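Local coordinates for CRISPR protein (Archaeoglobus fulgidus, PDB 4MJK), which probably serves as the Cas5 subunit of a type I-A CRISPR Cascade complex, a RAMP-type protein of the machinery that carries crRNA, at residues V6-V11 against I128-V133; F28-P33 against I230-S235; C76-Y81 against T116-L121; I143-H148 against V159-K164. All coordinates share one frame; numbering follows the deposited sequence.

Contact 1 (V6-V11 against I128-V133); sequences VDVEFV and IRWFLV
Asp7 OD1 accepts the shortest polar bond here, from Arg129 NE at 2.6 Å. Its syn lone pair faces the donor, and the N-H...O angle is 161°. Arg129 NH2 reaches the second oxygen, Asp7 OD2, at 3.2 Å. The arginine therefore grips the carboxylate side-on with two nitrogens, one for each oxygen. The two flat groups are 14° from coplanar, so the salt bridge holds the carboxylate against rotation. The two side chains run side by side in the same direction. Arg129 starts with CG anti to the backbone N (chi1 178°), and a bend at chi3 turns the guanidinium edge onto Asp7.

The residues form an antiparallel non-hydrogen-bonded pair. Hydrogen-bonded pairs flank it: Val6 with Trp130 and Val8 with Ile128. Each of these makes two backbone bonds; Val8 N to Ile128 O, for example, is 2.9 Å.

On the face of Val6, Val8, Ile128 and Trp130 the contact is apolar. Val8 CG2 comes within 4.0 Å of Trp130 CZ3. Phe10 CZ meets Trp130 CH2 at 3.9 Å, ring edge to ring edge. Phe10 CE1 also touches Ile128 CD1 at 3.9 Å. Ile128 CG2 lies over one face of the Trp130 indole.

Phe36 of helix 33-46 stacks on Trp130, and Trp71 of strand 66-73 meets the same ring at an inclined angle. The contact thus joins the two central strands of a ferredoxin-like (RRM-like) β-α-β-β-α-β core. Strands 157-170 and 66-73 lie outside the pair, and helix 33-46 covers the apolar face.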
# COMPACT_ATOMS: atom_id res chain seq x y z
N VAL A 6 -16.68 7.19 13.34
CA VAL A 6 -15.77 7.85 12.41
C VAL A 6 -15.41 6.90 11.27
O VAL A 6 -14.81 5.84 11.50
CB VAL A 6 -14.49 8.29 13.13
CG1 VAL A 6 -13.63 9.16 12.20
CG2 VAL A 6 -14.83 9.03 14.44
N ASP A 7 -15.79 7.27 10.05
CA ASP A 7 -15.46 6.49 8.86
C ASP A 7 -14.18 7.03 8.23
O ASP A 7 -14.07 8.22 7.89
CB ASP A 7 -16.60 6.54 7.84
CG ASP A 7 -17.80 5.68 8.24
OD1 ASP A 7 -17.77 5.06 9.33
OD2 ASP A 7 -18.78 5.63 7.47
N VAL A 8 -13.21 6.15 8.05
CA VAL A 8 -11.89 6.57 7.59
C VAL A 8 -11.52 5.82 6.32
O VAL A 8 -11.56 4.59 6.28
CB VAL A 8 -10.82 6.33 8.67
CG1 VAL A 8 -9.46 6.81 8.17
CG2 VAL A 8 -11.18 7.06 9.96
N GLU A 9 -11.19 6.57 5.28
CA GLU A 9 -10.74 6.01 4.02
C GLU A 9 -9.21 6.03 3.97
O GLU A 9 -8.60 7.06 4.24
CB GLU A 9 -11.34 6.84 2.89
CG GLU A 9 -10.91 6.46 1.50
CD GLU A 9 -11.54 7.40 0.47
OE1 GLU A 9 -10.79 8.15 -0.19
OE2 GLU A 9 -12.79 7.39 0.34
N PHE A 10 -8.60 4.90 3.64
CA PHE A 10 -7.13 4.80 3.60
C PHE A 10 -6.69 4.86 2.15
O PHE A 10 -7.38 4.33 1.28
CB PHE A 10 -6.64 3.48 4.23
CG PHE A 10 -6.73 3.44 5.75
CD1 PHE A 10 -7.97 3.40 6.37
CD2 PHE A 10 -5.59 3.48 6.54
CE1 PHE A 10 -8.06 3.38 7.75
CE2 PHE A 10 -5.67 3.47 7.92
CZ PHE A 10 -6.92 3.42 8.53
N VAL A 11 -5.56 5.50 1.88
CA VAL A 11 -4.96 5.44 0.55
C VAL A 11 -4.53 4.01 0.21
O VAL A 11 -4.84 3.53 -0.88
CB VAL A 11 -3.75 6.42 0.44
CG1 VAL A 11 -3.02 6.28 -0.91
CG2 VAL A 11 -4.22 7.87 0.67
N ILE A 128 -12.38 1.90 7.02
CA ILE A 128 -12.62 1.30 8.34
C ILE A 128 -13.46 2.26 9.18
O ILE A 128 -13.26 3.47 9.10
CB ILE A 128 -11.27 1.04 9.08
CG1 ILE A 128 -10.42 0.02 8.31
CG2 ILE A 128 -11.54 0.56 10.52
CD1 ILE A 128 -9.05 -0.22 8.90
N ARG A 129 -14.42 1.73 9.94
CA ARG A 129 -15.22 2.56 10.84
C ARG A 129 -14.81 2.33 12.29
O ARG A 129 -14.73 1.18 12.75
CB ARG A 129 -16.72 2.26 10.67
CG ARG A 129 -17.61 3.07 11.63
CD ARG A 129 -19.12 2.87 11.36
NE ARG A 129 -19.47 3.26 9.99
CZ ARG A 129 -20.47 2.74 9.29
NH1 ARG A 129 -21.25 1.82 9.84
NH2 ARG A 129 -20.71 3.15 8.05
N TRP A 130 -14.55 3.42 13.01
CA TRP A 130 -14.29 3.36 14.45
C TRP A 130 -15.51 3.83 15.23
O TRP A 130 -16.23 4.73 14.79
CB TRP A 130 -13.09 4.22 14.85
CG TRP A 130 -11.77 3.52 14.79
CD1 TRP A 130 -11.13 2.86 15.81
CD2 TRP A 130 -10.90 3.42 13.65
NE1 TRP A 130 -9.92 2.35 15.37
CE2 TRP A 130 -9.76 2.68 14.04
CE3 TRP A 130 -10.99 3.88 12.33
CZ2 TRP A 130 -8.72 2.39 13.16
CZ3 TRP A 130 -9.93 3.61 11.46
CH2 TRP A 130 -8.82 2.86 11.87
N PHE A 131 -15.74 3.20 16.38
CA PHE A 131 -16.82 3.57 17.27
C PHE A 131 -16.14 3.75 18.62
O PHE A 131 -15.66 2.78 19.23
CB PHE A 131 -17.88 2.44 17.30
CG PHE A 131 -19.12 2.75 18.11
CD1 PHE A 131 -19.31 3.98 18.72
CD2 PHE A 131 -20.12 1.78 18.25
CE1 PHE A 131 -20.47 4.24 19.46
CE2 PHE A 131 -21.29 2.05 18.98
CZ PHE A 131 -21.45 3.28 19.59
N LEU A 132 -16.06 5.01 19.05
CA LEU A 132 -15.44 5.38 20.31
C LEU A 132 -16.52 5.87 21.26
O LEU A 132 -17.48 6.53 20.83
CB LEU A 132 -14.39 6.48 20.12
CG LEU A 132 -13.01 6.02 19.62
CD1 LEU A 132 -13.10 5.52 18.19
CD2 LEU A 132 -11.97 7.14 19.73
N VAL A 133 -16.38 5.55 22.54
CA VAL A 133 -17.31 6.05 23.55
C VAL A 133 -16.49 6.73 24.64
O VAL A 133 -15.52 6.15 25.11
CB VAL A 133 -18.16 4.91 24.18
CG1 VAL A 133 -19.08 5.48 25.28
CG2 VAL A 133 -18.99 4.17 23.11

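Contact 2 (F28-P33 against I230-S235); sequences FYYPPP and IPIMTS
Tyr29 and Tyr30 pack against Ile230 and Ile232 in a buried contact between a loop and the end of a strand of this Cas5-family protein. The loop 28-33 leads into helix 33-46, the first helix of the ferredoxin-like core. Segment 230-235 runs out of strand 225-231, in a separate small antiparallel sheet. The contact therefore ties the core to the sheet of strand 225-231, through side chains and without backbone pairing.

Two methyl groups do most of the apolar work. Ile230 CD1 lies 3.7 Å from Tyr29 CD2 and 3.9 Å from Tyr30 CD2, so one methyl touches both tyrosines. Ile230 takes an uncommon first torsion (chi1 51°), with CG1 between the backbone N and the carbonyl carbon, and this carries CD1 to the loop. Ile232 CD1 meets Tyr29 CD1 at 3.7 Å and Tyr30 CE2 at 4.0 Å. Both isoleucines cross Tyr29 at about a right angle.

Glu199 of strand 196-202 fixes the loop backbone, its two oxygens accepting from the N atoms of Tyr29 and Tyr30. Trp71 meets the Tyr30 ring edge-to-face.

The phenol end of Tyr30 is polar and well satisfied. A water gives a hydrogen bond to Tyr30 OH and accepts one from the N of Met233, a selenomethionine. Tyr30 OH itself donates to Pro231 O at 2.6 Å, in the carbonyl plane, with a C=O...O angle of 156°.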
# COMPACT_ATOMS: atom_id res chain seq x y z
N PHE A 28 0.18 -6.59 12.62
CA PHE A 28 -1.16 -6.08 12.94
C PHE A 28 -2.09 -6.21 11.76
O PHE A 28 -1.79 -5.72 10.67
CB PHE A 28 -1.10 -4.60 13.32
CG PHE A 28 -0.41 -4.30 14.61
CD1 PHE A 28 -0.78 -4.95 15.78
CD2 PHE A 28 0.61 -3.36 14.67
CE1 PHE A 28 -0.14 -4.67 16.99
CE2 PHE A 28 1.26 -3.07 15.86
CZ PHE A 28 0.88 -3.72 17.02
N TYR A 29 -3.24 -6.84 11.96
CA TYR A 29 -4.30 -6.75 10.95
C TYR A 29 -4.84 -5.31 10.88
O TYR A 29 -5.14 -4.80 9.79
CB TYR A 29 -5.43 -7.73 11.27
CG TYR A 29 -5.09 -9.20 11.07
CD1 TYR A 29 -5.11 -9.77 9.80
CD2 TYR A 29 -4.78 -10.02 12.15
CE1 TYR A 29 -4.82 -11.12 9.61
CE2 TYR A 29 -4.49 -11.37 11.97
CZ TYR A 29 -4.51 -11.91 10.70
OH TYR A 29 -4.22 -13.24 10.51
N TYR A 30 -4.94 -4.65 12.04
CA TYR A 30 -5.51 -3.30 12.08
C TYR A 30 -4.66 -2.29 12.83
O TYR A 30 -3.87 -2.66 13.68
CB TYR A 30 -6.90 -3.31 12.74
CG TYR A 30 -7.94 -4.03 11.94
CD1 TYR A 30 -8.49 -3.43 10.81
CD2 TYR A 30 -8.37 -5.31 12.30
CE1 TYR A 30 -9.45 -4.09 10.06
CE2 TYR A 30 -9.32 -5.97 11.56
CZ TYR A 30 -9.87 -5.34 10.43
OH TYR A 30 -10.82 -5.98 9.66
N PRO A 31 -4.86 -0.99 12.56
CA PRO A 31 -4.15 0.01 13.36
C PRO A 31 -4.51 -0.16 14.83
O PRO A 31 -5.69 -0.25 15.16
CB PRO A 31 -4.71 1.34 12.85
CG PRO A 31 -5.16 1.04 11.46
CD PRO A 31 -5.73 -0.36 11.55
N PRO A 32 -3.50 -0.22 15.71
CA PRO A 32 -3.79 -0.33 17.15
C PRO A 32 -4.63 0.83 17.67
O PRO A 32 -4.56 1.94 17.13
CB PRO A 32 -2.40 -0.31 17.79
CG PRO A 32 -1.49 -0.86 16.69
CD PRO A 32 -2.05 -0.29 15.42
N PRO A 33 -5.44 0.58 18.70
CA PRO A 33 -6.28 1.66 19.25
C PRO A 33 -5.46 2.83 19.84
O PRO A 33 -5.93 3.96 19.77
CB PRO A 33 -7.14 0.95 20.32
CG PRO A 33 -6.42 -0.31 20.63
CD PRO A 33 -5.71 -0.71 19.35
N ILE A 230 -11.03 -9.37 16.66
CA ILE A 230 -11.16 -8.40 15.56
C ILE A 230 -11.82 -9.08 14.38
O ILE A 230 -11.51 -10.23 14.05
CB ILE A 230 -9.76 -7.85 15.11
CG1 ILE A 230 -8.79 -9.00 14.85
CG2 ILE A 230 -9.18 -6.92 16.19
CD1 ILE A 230 -7.46 -8.59 14.22
N PRO A 231 -12.75 -8.37 13.73
CA PRO A 231 -13.42 -8.99 12.58
C PRO A 231 -12.59 -8.85 11.30
O PRO A 231 -11.93 -7.82 11.09
CB PRO A 231 -14.71 -8.19 12.46
CG PRO A 231 -14.31 -6.79 12.91
CD PRO A 231 -13.27 -7.02 14.01
N ILE A 232 -12.63 -9.89 10.47
CA ILE A 232 -11.93 -9.92 9.20
C ILE A 232 -12.96 -10.28 8.13
O ILE A 232 -13.50 -11.39 8.09
CB ILE A 232 -10.80 -10.97 9.18
CG1 ILE A 232 -9.82 -10.76 10.35
CG2 ILE A 232 -10.12 -10.99 7.80
CD1 ILE A 232 -8.82 -9.70 10.14
N MSE A 233 -13.25 -9.31 7.28
CA MSE A 233 -14.25 -9.44 6.24
C MSE A 233 -13.70 -10.32 5.13
O MSE A 233 -12.57 -10.12 4.69
CB MSE A 233 -14.52 -8.03 5.72
CG MSE A 233 -15.70 -7.85 4.82
SE MSE A 233 -15.97 -5.92 4.59
CE MSE A 233 -17.51 -5.70 5.78
N THR A 234 -14.48 -11.30 4.68
CA THR A 234 -14.05 -12.16 3.58
C THR A 234 -14.83 -11.90 2.30
O THR A 234 -14.47 -12.40 1.24
CB THR A 234 -14.18 -13.65 3.94
OG1 THR A 234 -15.50 -13.92 4.44
CG2 THR A 234 -13.16 -14.04 5.00
N SER A 235 -15.90 -11.12 2.40
CA SER A 235 -16.74 -10.81 1.26
C SER A 235 -17.35 -9.44 1.48
O SER A 235 -17.66 -9.06 2.61
CB SER A 235 -17.85 -11.85 1.11
OG SER A 235 -18.95 -11.36 0.35
O HOH W 1 -11.53 -6.96 7.20

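Contact 3 (C76-Y81 against T116-L121); sequences CTPLRY and TILSSL
Thr77 and Ser119 face each other as a hydrogen-bonded antiparallel pair. Thr77 N to Ser119 O and Ser119 N to Thr77 O are both 2.9 Å. Next come Leu79 and Ile117. Leu79 N reaches Ile117 O at 2.7 Å, and Ile117 N returns a bond to Leu79 O.

Pro78 lies between these pairs, opposite Leu118. That position needs no N-H toward the partner, so proline fits. Its CB touches Leu118 CD2 at 4.0 Å and Thr116 CG2 at 3.9 Å. Thr116 OG1, beside the backbone N (chi1 -65°), bonds Phe28 O, which leaves CG2 anti to that N to meet Pro78. From the Leu79 and Ile117 face, Ile117 CD1 reaches Tyr81 CE1, at the start of helix 81-87, at 3.9 Å.

Further out, Thr77 OG1 bonds Met233 O, and Arg80 makes a salt bridge with Asp83 and a cation-pi contact with Tyr29. Ser120 OG bonds Glu124 O. Tyr81 OH bonds Leu118 O of the second subunit, and Ser119 OG bonds Tyr81 OH of that subunit.

The strands probably belong to the extension between the second and third core strands that Cas5 proteins carry as a thumb. On one face Cys76, Pro78 and Leu118 form the apolar part, and Leu118 CD1 reaches Phe10 and Ile128. On the other, Leu79 and Ile117 pack on Ile84 and Ile117 of the second subunit, so the subunit contact uses hydroxyls and apolar groups together.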
# COMPACT_ATOMS: atom_id res chain seq x y z
N CYS A 76 -13.05 -3.86 3.08
CA CYS A 76 -11.67 -4.23 2.84
C CYS A 76 -11.22 -5.36 3.75
O CYS A 76 -11.89 -5.71 4.73
CB CYS A 76 -10.74 -3.00 2.99
SG CYS A 76 -10.66 -2.29 4.66
N THR A 77 -10.08 -5.93 3.39
CA THR A 77 -9.50 -7.03 4.15
C THR A 77 -7.99 -6.74 4.27
O THR A 77 -7.33 -6.35 3.29
CB THR A 77 -9.80 -8.39 3.45
OG1 THR A 77 -9.60 -9.48 4.36
CG2 THR A 77 -8.91 -8.57 2.25
N PRO A 78 -7.43 -6.90 5.47
CA PRO A 78 -6.00 -6.56 5.65
C PRO A 78 -5.08 -7.61 5.05
O PRO A 78 -5.40 -8.80 5.02
CB PRO A 78 -5.82 -6.54 7.17
CG PRO A 78 -7.26 -6.59 7.75
CD PRO A 78 -8.07 -7.30 6.73
N LEU A 79 -3.93 -7.18 4.56
CA LEU A 79 -2.95 -8.12 4.05
C LEU A 79 -1.63 -7.72 4.68
O LEU A 79 -1.02 -6.74 4.27
CB LEU A 79 -2.89 -8.05 2.51
CG LEU A 79 -1.87 -8.95 1.82
CD1 LEU A 79 -2.23 -10.42 2.01
CD2 LEU A 79 -1.76 -8.61 0.32
N ARG A 80 -1.21 -8.44 5.72
CA ARG A 80 -0.01 -8.06 6.46
C ARG A 80 1.21 -8.36 5.60
O ARG A 80 1.19 -9.30 4.80
CB ARG A 80 0.06 -8.82 7.77
CG ARG A 80 -1.14 -8.60 8.67
CD ARG A 80 -1.13 -9.59 9.82
NE ARG A 80 -1.22 -10.96 9.33
CZ ARG A 80 -0.92 -12.03 10.05
NH1 ARG A 80 -0.52 -11.89 11.31
NH2 ARG A 80 -1.03 -13.24 9.52
N TYR A 81 2.27 -7.57 5.74
CA TYR A 81 3.46 -7.89 4.97
C TYR A 81 4.02 -9.24 5.41
O TYR A 81 4.70 -9.92 4.64
CB TYR A 81 4.50 -6.77 5.00
CG TYR A 81 4.48 -5.96 3.73
CD1 TYR A 81 3.73 -4.79 3.64
CD2 TYR A 81 5.18 -6.37 2.60
CE1 TYR A 81 3.69 -4.05 2.48
CE2 TYR A 81 5.15 -5.64 1.41
CZ TYR A 81 4.39 -4.48 1.37
OH TYR A 81 4.35 -3.72 0.22
N THR A 116 1.00 -3.00 6.88
CA THR A 116 -0.14 -3.79 6.43
C THR A 116 -0.89 -3.10 5.31
O THR A 116 -1.19 -1.91 5.40
CB THR A 116 -1.11 -4.02 7.62
OG1 THR A 116 -0.44 -4.81 8.60
CG2 THR A 116 -2.38 -4.74 7.19
N ILE A 117 -1.16 -3.84 4.24
CA ILE A 117 -1.94 -3.29 3.13
C ILE A 117 -3.43 -3.53 3.41
O ILE A 117 -3.81 -4.56 3.95
CB ILE A 117 -1.50 -3.96 1.79
CG1 ILE A 117 -0.10 -3.47 1.40
CG2 ILE A 117 -2.51 -3.67 0.66
CD1 ILE A 117 0.49 -4.21 0.22
N LEU A 118 -4.28 -2.56 3.10
CA LEU A 118 -5.72 -2.80 3.20
C LEU A 118 -6.25 -2.98 1.80
O LEU A 118 -6.21 -2.05 0.99
CB LEU A 118 -6.43 -1.66 3.94
CG LEU A 118 -6.06 -1.53 5.42
CD1 LEU A 118 -6.57 -0.22 6.02
CD2 LEU A 118 -6.59 -2.74 6.25
N SER A 119 -6.68 -4.19 1.48
CA SER A 119 -7.14 -4.52 0.14
C SER A 119 -8.65 -4.32 0.04
O SER A 119 -9.43 -4.98 0.73
CB SER A 119 -6.84 -5.98 -0.21
OG SER A 119 -5.50 -6.32 0.06
N SER A 120 -9.08 -3.41 -0.82
CA SER A 120 -10.49 -3.18 -1.01
C SER A 120 -11.15 -4.36 -1.72
O SER A 120 -10.57 -4.99 -2.62
CB SER A 120 -10.72 -1.90 -1.80
OG SER A 120 -12.11 -1.67 -1.94
N LEU A 121 -12.38 -4.65 -1.31
CA LEU A 121 -13.18 -5.70 -1.93
C LEU A 121 -14.11 -5.14 -3.01
O LEU A 121 -14.83 -5.89 -3.65
CB LEU A 121 -14.01 -6.44 -0.86
CG LEU A 121 -13.13 -7.12 0.18
CD1 LEU A 121 -13.95 -7.65 1.35
CD2 LEU A 121 -12.29 -8.22 -0.48

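Contact 4 (I143-H148 against V159-K164); sequences ILWKIH and VVDVKK
Trp145 spreads its indole over Val159 and Val162. Its CB starts the ring on its way with CG beside the backbone N (chi1 -76°), which directs it along the strand. At CG and CD1 the five-membered ring begins, and Val162 CG2 lies over it. This methyl is 3.5 Å from the ring centroid and 11° off the normal, a close CH-pi contact. Trp145 NE1 and CE2 are the ring atoms nearest to it. Farther along, CE3 meets Val159 CG1 at 4.0 Å, on the same face of the indole as Val162 CG2. CZ3 comes 3.5 Å from Val159 O. At the far end, CH2 lies 3.5 Å from Asp161 CA. The ring thus follows the strand backbone from Val159 to Val162.

Leu144 and Ile147 add apolar contacts to the same two valines. Leu144 CD1 touches Val162 CG1 at 3.7 Å, crossing it at about a right angle. Ile147 CB packs on Val159 CG2 at 3.8 Å. No direct hydrogen bond joins the segments. One water bridges them instead: it donates to Trp145 O and Ile147 O and accepts from Val159 N at 2.9 Å.

Leu144 to Ile147 form a type I turn, and Ile147 also packs on helix 33-46. In strand 157-170, Val160 and Asp161 both face Asp7 of strand 2-10, a classic beta bulge. Helix 141-144 stands where the second helix of a ferredoxin-like fold is expected; it and the Leu144-Ile147 turn pack on strand 157-170, the fourth strand of that fold.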
# COMPACT_ATOMS: atom_id res chain seq x y z
N ILE A 143 -12.63 18.41 15.03
CA ILE A 143 -11.24 17.95 15.09
C ILE A 143 -11.08 16.57 14.47
O ILE A 143 -10.08 16.29 13.80
CB ILE A 143 -10.70 17.89 16.54
CG1 ILE A 143 -10.83 19.25 17.24
CG2 ILE A 143 -9.25 17.42 16.55
CD1 ILE A 143 -10.26 20.40 16.44
N LEU A 144 -12.06 15.71 14.70
CA LEU A 144 -12.04 14.36 14.15
C LEU A 144 -11.89 14.41 12.64
O LEU A 144 -11.18 13.59 12.06
CB LEU A 144 -13.30 13.58 14.57
CG LEU A 144 -13.41 13.26 16.07
CD1 LEU A 144 -14.77 12.63 16.42
CD2 LEU A 144 -12.28 12.35 16.52
N TRP A 145 -12.51 15.40 12.00
CA TRP A 145 -12.44 15.52 10.53
C TRP A 145 -11.03 15.79 10.02
O TRP A 145 -10.74 15.58 8.85
CB TRP A 145 -13.36 16.62 10.04
CG TRP A 145 -14.80 16.25 10.02
CD1 TRP A 145 -15.74 16.55 10.97
CD2 TRP A 145 -15.49 15.53 8.99
NE1 TRP A 145 -16.97 16.06 10.59
CE2 TRP A 145 -16.84 15.42 9.38
CE3 TRP A 145 -15.09 14.96 7.77
CZ2 TRP A 145 -17.79 14.78 8.60
CZ3 TRP A 145 -16.04 14.31 7.00
CH2 TRP A 145 -17.37 14.23 7.42
N LYS A 146 -10.15 16.24 10.92
CA LYS A 146 -8.81 16.71 10.56
C LYS A 146 -7.71 15.64 10.65
O LYS A 146 -6.51 15.95 10.59
CB LYS A 146 -8.44 17.91 11.43
CG LYS A 146 -9.30 19.16 11.18
CD LYS A 146 -8.77 20.33 12.02
CE LYS A 146 -9.49 21.63 11.73
NZ LYS A 146 -10.88 21.62 12.26
N ILE A 147 -8.12 14.39 10.81
CA ILE A 147 -7.16 13.30 10.88
C ILE A 147 -6.68 12.95 9.47
O ILE A 147 -7.51 12.59 8.62
CB ILE A 147 -7.79 12.09 11.56
CG1 ILE A 147 -8.07 12.40 13.04
CG2 ILE A 147 -6.88 10.85 11.42
CD1 ILE A 147 -8.92 11.34 13.74
N HIS A 148 -5.37 13.04 9.22
CA HIS A 148 -4.79 12.81 7.89
C HIS A 148 -3.82 11.64 7.85
O HIS A 148 -3.38 11.21 6.77
CB HIS A 148 -4.06 14.05 7.37
CG HIS A 148 -4.92 15.27 7.30
ND1 HIS A 148 -6.14 15.28 6.66
CD2 HIS A 148 -4.74 16.52 7.78
CE1 HIS A 148 -6.68 16.48 6.75
NE2 HIS A 148 -5.85 17.26 7.43
N VAL A 159 -10.82 11.30 6.58
CA VAL A 159 -12.07 11.03 7.28
C VAL A 159 -13.23 11.41 6.36
O VAL A 159 -13.29 12.55 5.88
CB VAL A 159 -12.16 11.83 8.59
CG1 VAL A 159 -13.51 11.57 9.27
CG2 VAL A 159 -11.00 11.46 9.54
N VAL A 160 -14.15 10.48 6.13
CA VAL A 160 -15.25 10.73 5.20
C VAL A 160 -16.61 10.85 5.87
O VAL A 160 -17.58 11.22 5.23
CB VAL A 160 -15.33 9.68 4.05
CG1 VAL A 160 -14.06 9.73 3.17
CG2 VAL A 160 -15.59 8.27 4.60
N ASP A 161 -16.69 10.54 7.16
CA ASP A 161 -17.91 10.83 7.92
C ASP A 161 -17.60 10.75 9.39
O ASP A 161 -16.78 9.93 9.83
CB ASP A 161 -19.06 9.89 7.55
CG ASP A 161 -20.44 10.49 7.82
OD1 ASP A 161 -20.55 11.67 8.23
OD2 ASP A 161 -21.44 9.79 7.58
N VAL A 162 -18.24 11.64 10.15
CA VAL A 162 -18.18 11.65 11.59
C VAL A 162 -19.60 11.85 12.09
O VAL A 162 -20.33 12.70 11.58
CB VAL A 162 -17.33 12.81 12.14
CG1 VAL A 162 -17.26 12.74 13.67
CG2 VAL A 162 -15.91 12.81 11.53
N LYS A 163 -19.99 11.06 13.09
CA LYS A 163 -21.30 11.23 13.70
C LYS A 163 -21.17 11.14 15.21
O LYS A 163 -20.63 10.16 15.74
CB LYS A 163 -22.28 10.19 13.15
CG LYS A 163 -23.73 10.38 13.54
CD LYS A 163 -24.58 9.24 12.97
CE LYS A 163 -26.01 9.26 13.52
NZ LYS A 163 -26.74 10.52 13.18
N LYS A 164 -21.64 12.17 15.90
CA LYS A 164 -21.72 12.15 17.36
C LYS A 164 -23.07 11.54 17.73
O LYS A 164 -24.12 11.94 17.21
CB LYS A 164 -21.59 13.57 17.92
CG LYS A 164 -21.33 13.64 19.41
CD LYS A 164 -21.18 15.10 19.87
CE LYS A 164 -19.98 15.76 19.19
NZ LYS A 164 -19.84 17.23 19.47
O HOH W 2 -9.47 13.82 7.25

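Contacts 1 and 4 share the six-stranded sheet. Strand 2-10 of contact 1 neighbours strand 157-170 of contact 4, and their centres are about 8 Å apart. In the chain, contact 4 opens after contact 1 has closed. Contact 2 lies about 12 Å from contact 1 and brings in the 225-231 sheet; its two segments enclose both contacts 3 and 4 in sequence. In sequence contact 3 falls between the two segments of contact 1; its centre is about 9 Å from that of contact 2. Contacts 3 and 4 are about 22 Å apart and do not touch. Contact 1, inside the sheet, touches the other three; contact 3 lies at the subunit interface.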